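Local coordinates for protein transferrin (Manduca sexta, PDB 6WB6) that binds a single ferric ion together with carbonate and transports iron as a secreted insect transferrin, at residues Y124-P138 with K148-A160. Residues are numbered along the deposited sequence; the frame is centred on the assembly and turned at random.
Sequences YKIPLTMLMKRAVFP and KENELKALSTFFA
Y124 reaches from helix 121-131 into helix 147-158 as a knob in a hole made by K148, E151, L152 and L155, and its side chain is a worked example of one residue joining an apolar contact to a polar one. With CG anti to the backbone N (chi1 -169°), CB sends the ring outward to the other helix. CE1 lies 3.6 Å from L155 CD1, while CE2 lies 3.5 Å from E151 OE1, which sits at the ring edge near its plane. L128 CD1, from the same helix, lies 3.2 Å above one ring face, offset toward its rim. At the end, OH donates to E151 OE1 at 2.8 Å, meeting the anti side of a carboxylate turned well out of the ring plane. K148 NZ approaches E151 OE1 from the syn side at 2.9 Å, in a salt bridge, so two donors grip one buried atom; E151 OE2 has its own partners, R344 through a salt bridge and H346 through a hydrogen bond, which probably help keep the glutamate ionised.

Farther along, two type I turns, L131-R134 and R134-F137, bring the chain round. F137 presents its edge to the face of F158, CD1 standing 3.5 Å above the ring centre with the planes at 57°. P138 CG packs 3.7 Å from T157 CG2, and V136 CG1 meets the F158 edge. Segments 124-131 and 148-158 cross at 77°, joined within the N-lobe of the bilobal transferrin fold, where helix 121-131 begins at the carbonate pocket that includes R120 and G123.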
loop_
_atom_site.group_PDB
_atom_site.type_symbol
_atom_site.label_atom_id
_atom_site.label_comp_id
_atom_site.label_asym_id
_atom_site.label_seq_id
_atom_site.Cartn_x
_atom_site.Cartn_y
_atom_site.Cartn_z
ATOM N N TYR A 124 6.272 -16.128 -9.918
ATOM C CA TYR A 124 4.824 -16.001 -9.787
ATOM C C TYR A 124 4.138 -15.266 -10.940
ATOM O O TYR A 124 3.317 -15.863 -11.653
ATOM C CB TYR A 124 4.524 -15.309 -8.472
ATOM C CG TYR A 124 3.102 -15.319 -8.065
ATOM C CD1 TYR A 124 2.584 -16.358 -7.298
ATOM C CD2 TYR A 124 2.258 -14.281 -8.423
ATOM C CE1 TYR A 124 1.254 -16.353 -6.892
ATOM C CE2 TYR A 124 0.917 -14.270 -8.033
ATOM C CZ TYR A 124 0.420 -15.295 -7.271
ATOM O OH TYR A 124 -0.914 -15.255 -6.883
ATOM N N LYS A 125 4.450 -13.977 -11.112
ATOM C CA LYS A 125 3.801 -13.169 -12.135
ATOM C C LYS A 125 4.090 -13.686 -13.525
ATOM O O LYS A 125 3.193 -13.751 -14.360
ATOM C CB LYS A 125 4.246 -11.712 -12.024
ATOM C CG LYS A 125 3.996 -11.110 -10.645
ATOM C CD LYS A 125 4.173 -9.616 -10.613
ATOM C CE LYS A 125 5.640 -9.210 -10.670
ATOM N NZ LYS A 125 5.778 -7.704 -10.753
ATOM N N ILE A 126 5.334 -14.047 -13.803
ATOM C CA ILE A 126 5.674 -14.554 -15.127
ATOM C C ILE A 126 4.986 -15.911 -15.299
ATOM O O ILE A 126 4.213 -16.096 -16.259
ATOM C CB ILE A 126 7.202 -14.604 -15.300
ATOM C CG1 ILE A 126 7.740 -13.164 -15.427
ATOM C CG2 ILE A 126 7.626 -15.469 -16.481
ATOM C CD1 ILE A 126 9.200 -13.096 -15.697
ATOM N N PRO A 127 5.186 -16.875 -14.408
ATOM C CA PRO A 127 4.483 -18.154 -14.602
ATOM C C PRO A 127 2.988 -17.975 -14.803
ATOM O O PRO A 127 2.390 -18.629 -15.663
ATOM C CB PRO A 127 4.808 -18.912 -13.320
ATOM C CG PRO A 127 6.151 -18.471 -12.971
ATOM C CD PRO A 127 6.191 -16.985 -13.325
ATOM N N LEU A 128 2.359 -17.099 -14.029
ATOM C CA LEU A 128 0.933 -16.897 -14.222
ATOM C C LEU A 128 0.657 -16.320 -15.597
ATOM O O LEU A 128 -0.289 -16.747 -16.264
ATOM C CB LEU A 128 0.368 -16.007 -13.124
ATOM C CG LEU A 128 0.043 -16.692 -11.804
ATOM C CD1 LEU A 128 -0.167 -15.685 -10.685
ATOM C CD2 LEU A 128 -1.185 -17.544 -11.922
ATOM N N THR A 129 1.501 -15.377 -16.054
ATOM C CA THR A 129 1.281 -14.734 -17.342
ATOM C C THR A 129 1.327 -15.741 -18.476
ATOM O O THR A 129 0.523 -15.662 -19.411
ATOM C CB THR A 129 2.328 -13.607 -17.576
ATOM O OG1 THR A 129 2.160 -12.574 -16.601
ATOM C CG2 THR A 129 2.187 -12.973 -18.973
ATOM N N MET A 130 2.273 -16.683 -18.424
ATOM C CA MET A 130 2.479 -17.617 -19.533
ATOM C C MET A 130 1.524 -18.801 -19.462
ATOM O O MET A 130 0.924 -19.177 -20.469
ATOM C CB MET A 130 3.933 -18.125 -19.538
ATOM C CG MET A 130 4.979 -17.001 -19.715
ATOM S SD MET A 130 4.426 -15.879 -21.040
ATOM C CE MET A 130 5.539 -14.491 -20.846
ATOM N N LEU A 131 1.398 -19.418 -18.289
ATOM C CA LEU A 131 0.536 -20.589 -18.149
ATOM C C LEU A 131 -0.914 -20.264 -18.471
ATOM O O LEU A 131 -1.620 -21.080 -19.085
ATOM C CB LEU A 131 0.624 -21.139 -16.734
ATOM C CG LEU A 131 1.999 -21.643 -16.301
ATOM C CD1 LEU A 131 1.898 -22.143 -14.890
ATOM C CD2 LEU A 131 2.515 -22.734 -17.212
ATOM N N MET A 132 -1.386 -19.089 -18.052
ATOM C CA MET A 132 -2.778 -18.733 -18.269
ATOM C C MET A 132 -3.136 -18.697 -19.742
ATOM O O MET A 132 -4.323 -18.673 -20.075
ATOM C CB MET A 132 -3.084 -17.372 -17.643
ATOM C CG MET A 132 -2.456 -16.180 -18.367
ATOM S SD MET A 132 -3.034 -14.640 -17.660
ATOM C CE MET A 132 -4.696 -14.690 -18.327
ATOM N N LYS A 133 -2.144 -18.633 -20.624
ATOM C CA LYS A 133 -2.405 -18.760 -22.041
ATOM C C LYS A 133 -2.700 -20.191 -22.458
ATOM O O LYS A 133 -2.853 -20.448 -23.656
ATOM C CB LYS A 133 -1.199 -18.273 -22.845
ATOM C CG LYS A 133 -0.703 -16.891 -22.505
ATOM C CD LYS A 133 0.326 -16.500 -23.508
ATOM C CE LYS A 133 0.995 -15.217 -23.112
ATOM N NZ LYS A 133 2.419 -15.285 -23.481
ATOM N N ARG A 134 -2.727 -21.136 -21.528
ATOM C CA ARG A 134 -2.819 -22.547 -21.870
ATOM C C ARG A 134 -4.166 -23.067 -21.413
ATOM O O ARG A 134 -4.560 -22.861 -20.260
ATOM C CB ARG A 134 -1.683 -23.345 -21.238
ATOM C CG ARG A 134 -0.340 -22.727 -21.468
ATOM C CD ARG A 134 0.742 -23.681 -21.095
ATOM N NE ARG A 134 0.993 -24.633 -22.165
ATOM C CZ ARG A 134 1.838 -24.418 -23.165
ATOM N NH1 ARG A 134 2.493 -23.269 -23.234
ATOM N NH2 ARG A 134 2.016 -25.349 -24.107
ATOM N N ALA A 135 -4.867 -23.741 -22.323
ATOM C CA ALA A 135 -6.211 -24.210 -22.009
ATOM C C ALA A 135 -6.231 -25.095 -20.768
ATOM O O ALA A 135 -7.230 -25.124 -20.039
ATOM C CB ALA A 135 -6.784 -24.967 -23.207
ATOM N N VAL A 136 -5.148 -25.829 -20.512
ATOM C CA VAL A 136 -5.138 -26.744 -19.383
ATOM C C VAL A 136 -5.153 -25.979 -18.060
ATOM O O VAL A 136 -5.611 -26.507 -17.033
ATOM C CB VAL A 136 -3.927 -27.685 -19.549
ATOM C CG1 VAL A 136 -2.655 -26.913 -19.452
ATOM C CG2 VAL A 136 -3.947 -28.808 -18.531
ATOM N N PHE A 137 -4.722 -24.729 -18.068
ATOM C CA PHE A 137 -4.614 -23.938 -16.839
ATOM C C PHE A 137 -5.992 -23.453 -16.393
ATOM O O PHE A 137 -6.755 -22.940 -17.210
ATOM C CB PHE A 137 -3.690 -22.725 -17.050
ATOM C CG PHE A 137 -3.207 -22.125 -15.770
ATOM C CD1 PHE A 137 -2.183 -22.746 -15.041
ATOM C CD2 PHE A 137 -3.784 -20.972 -15.278
ATOM C CE1 PHE A 137 -1.757 -22.221 -13.843
ATOM C CE2 PHE A 137 -3.364 -20.429 -14.078
ATOM C CZ PHE A 137 -2.340 -21.061 -13.353
ATOM N N PRO A 138 -6.319 -23.554 -15.100
ATOM C CA PRO A 138 -7.643 -23.104 -14.645
ATOM C C PRO A 138 -7.897 -21.655 -15.014
ATOM O O PRO A 138 -6.985 -20.834 -15.056
ATOM C CB PRO A 138 -7.590 -23.277 -13.124
ATOM C CG PRO A 138 -6.444 -24.233 -12.855
ATOM C CD PRO A 138 -5.494 -24.094 -14.001
ATOM N N LYS A 148 -7.089 -11.781 -6.834
ATOM C CA LYS A 148 -5.990 -12.442 -6.146
ATOM C C LYS A 148 -6.395 -13.861 -5.757
ATOM O O LYS A 148 -5.633 -14.816 -5.958
ATOM C CB LYS A 148 -5.567 -11.637 -4.918
ATOM C CG LYS A 148 -4.294 -12.140 -4.246
ATOM C CD LYS A 148 -3.097 -12.252 -5.208
ATOM C CE LYS A 148 -2.840 -10.917 -5.972
ATOM N NZ LYS A 148 -1.740 -11.043 -6.964
ATOM N N GLU A 149 -7.618 -14.031 -5.246
ATOM C CA GLU A 149 -8.049 -15.382 -4.903
ATOM C C GLU A 149 -8.180 -16.254 -6.140
ATOM O O GLU A 149 -7.879 -17.451 -6.085
ATOM C CB GLU A 149 -9.365 -15.378 -4.136
ATOM C CG GLU A 149 -9.579 -16.747 -3.495
ATOM C CD GLU A 149 -10.774 -16.842 -2.567
ATOM O OE1 GLU A 149 -11.439 -15.828 -2.339
ATOM O OE2 GLU A 149 -11.026 -17.955 -2.047
ATOM N N ASN A 150 -8.596 -15.681 -7.271
ATOM C CA ASN A 150 -8.699 -16.482 -8.480
ATOM C C ASN A 150 -7.343 -17.107 -8.852
ATOM O O ASN A 150 -7.282 -18.273 -9.244
ATOM C CB ASN A 150 -9.255 -15.643 -9.622
ATOM C CG ASN A 150 -10.782 -15.747 -9.726
ATOM O OD1 ASN A 150 -11.325 -16.680 -10.331
ATOM N ND2 ASN A 150 -11.473 -14.798 -9.125
ATOM N N GLU A 151 -6.258 -16.343 -8.720
ATOM C CA GLU A 151 -4.913 -16.822 -9.044
ATOM C C GLU A 151 -4.495 -17.944 -8.129
ATOM O O GLU A 151 -3.911 -18.935 -8.573
ATOM C CB GLU A 151 -3.893 -15.696 -8.880
ATOM C CG GLU A 151 -4.073 -14.570 -9.769
ATOM C CD GLU A 151 -3.207 -13.375 -9.382
ATOM O OE1 GLU A 151 -2.415 -13.435 -8.393
ATOM O OE2 GLU A 151 -3.315 -12.376 -10.104
ATOM N N LEU A 152 -4.698 -17.746 -6.828
ATOM C CA LEU A 152 -4.312 -18.736 -5.840
ATOM C C LEU A 152 -5.135 -20.009 -5.997
ATOM O O LEU A 152 -4.622 -21.117 -5.813
ATOM C CB LEU A 152 -4.503 -18.159 -4.441
ATOM C CG LEU A 152 -3.646 -16.929 -4.108
ATOM C CD1 LEU A 152 -4.229 -16.140 -2.914
ATOM C CD2 LEU A 152 -2.209 -17.374 -3.830
ATOM N N LYS A 153 -6.421 -19.868 -6.313
ATOM C CA LYS A 153 -7.234 -21.043 -6.596
ATOM C C LYS A 153 -6.698 -21.744 -7.825
ATOM O O LYS A 153 -6.465 -22.956 -7.813
ATOM C CB LYS A 153 -8.693 -20.645 -6.787
ATOM C CG LYS A 153 -9.634 -21.813 -7.038
ATOM C CD LYS A 153 -11.088 -21.334 -6.969
ATOM N N ALA A 154 -6.393 -20.962 -8.861
ATOM C CA ALA A 154 -5.857 -21.522 -10.091
ATOM C C ALA A 154 -4.567 -22.286 -9.812
ATOM O O ALA A 154 -4.397 -23.422 -10.251
ATOM C CB ALA A 154 -5.629 -20.404 -11.111
ATOM N N LEU A 155 -3.639 -21.676 -9.091
ATOM C CA LEU A 155 -2.397 -22.380 -8.814
ATOM C C LEU A 155 -2.647 -23.650 -7.995
ATOM O O LEU A 155 -2.133 -24.720 -8.335
ATOM C CB LEU A 155 -1.427 -21.435 -8.126
ATOM C CG LEU A 155 -0.908 -20.369 -9.112
ATOM C CD1 LEU A 155 -0.418 -19.149 -8.360
ATOM C CD2 LEU A 155 0.205 -20.947 -10.052
ATOM N N SER A 156 -3.456 -23.566 -6.927
ATOM C CA SER A 156 -3.650 -24.721 -6.041
ATOM C C SER A 156 -4.437 -25.844 -6.696
ATOM O O SER A 156 -4.401 -26.978 -6.209
ATOM C CB SER A 156 -4.378 -24.320 -4.767
ATOM O OG SER A 156 -5.671 -23.891 -5.075
ATOM N N THR A 157 -5.154 -25.541 -7.772
ATOM C CA THR A 157 -5.856 -26.522 -8.588
ATOM C C THR A 157 -5.004 -27.085 -9.725
ATOM O O THR A 157 -5.281 -28.190 -10.200
ATOM C CB THR A 157 -7.117 -25.858 -9.165
ATOM O OG1 THR A 157 -8.087 -25.737 -8.122
ATOM C CG2 THR A 157 -7.694 -26.628 -10.339
ATOM N N PHE A 158 -3.989 -26.359 -10.183
ATOM C CA PHE A 158 -3.174 -26.829 -11.301
ATOM C C PHE A 158 -1.994 -27.650 -10.797
ATOM O O PHE A 158 -1.710 -28.737 -11.306
ATOM C CB PHE A 158 -2.690 -25.625 -12.113
ATOM C CG PHE A 158 -1.949 -25.966 -13.397
ATOM C CD1 PHE A 158 -2.618 -26.429 -14.521
ATOM C CD2 PHE A 158 -0.599 -25.742 -13.502
ATOM C CE1 PHE A 158 -1.942 -26.686 -15.698
ATOM C CE2 PHE A 158 0.078 -25.993 -14.691
ATOM C CZ PHE A 158 -0.592 -26.464 -15.777
ATOM N N PHE A 159 -1.290 -27.131 -9.809
ATOM C CA PHE A 159 -0.202 -27.854 -9.191
ATOM C C PHE A 159 -0.759 -28.717 -8.066
ATOM O O PHE A 159 -1.777 -28.391 -7.451
ATOM C CB PHE A 159 0.866 -26.873 -8.687
ATOM C CG PHE A 159 1.500 -26.043 -9.803
ATOM C CD1 PHE A 159 2.157 -26.662 -10.858
ATOM C CD2 PHE A 159 1.440 -24.667 -9.791
ATOM C CE1 PHE A 159 2.739 -25.916 -11.890
ATOM C CE2 PHE A 159 2.019 -23.916 -10.810
ATOM C CZ PHE A 159 2.681 -24.544 -11.856
ATOM N N ALA A 160 -0.130 -29.873 -7.874
ATOM C CA ALA A 160 -0.506 -30.760 -6.780
ATOM C C ALA A 160 -0.195 -30.117 -5.448
ATOM O O ALA A 160 -1.021 -30.109 -4.532
ATOM C CB ALA A 160 0.253 -32.087 -6.903
#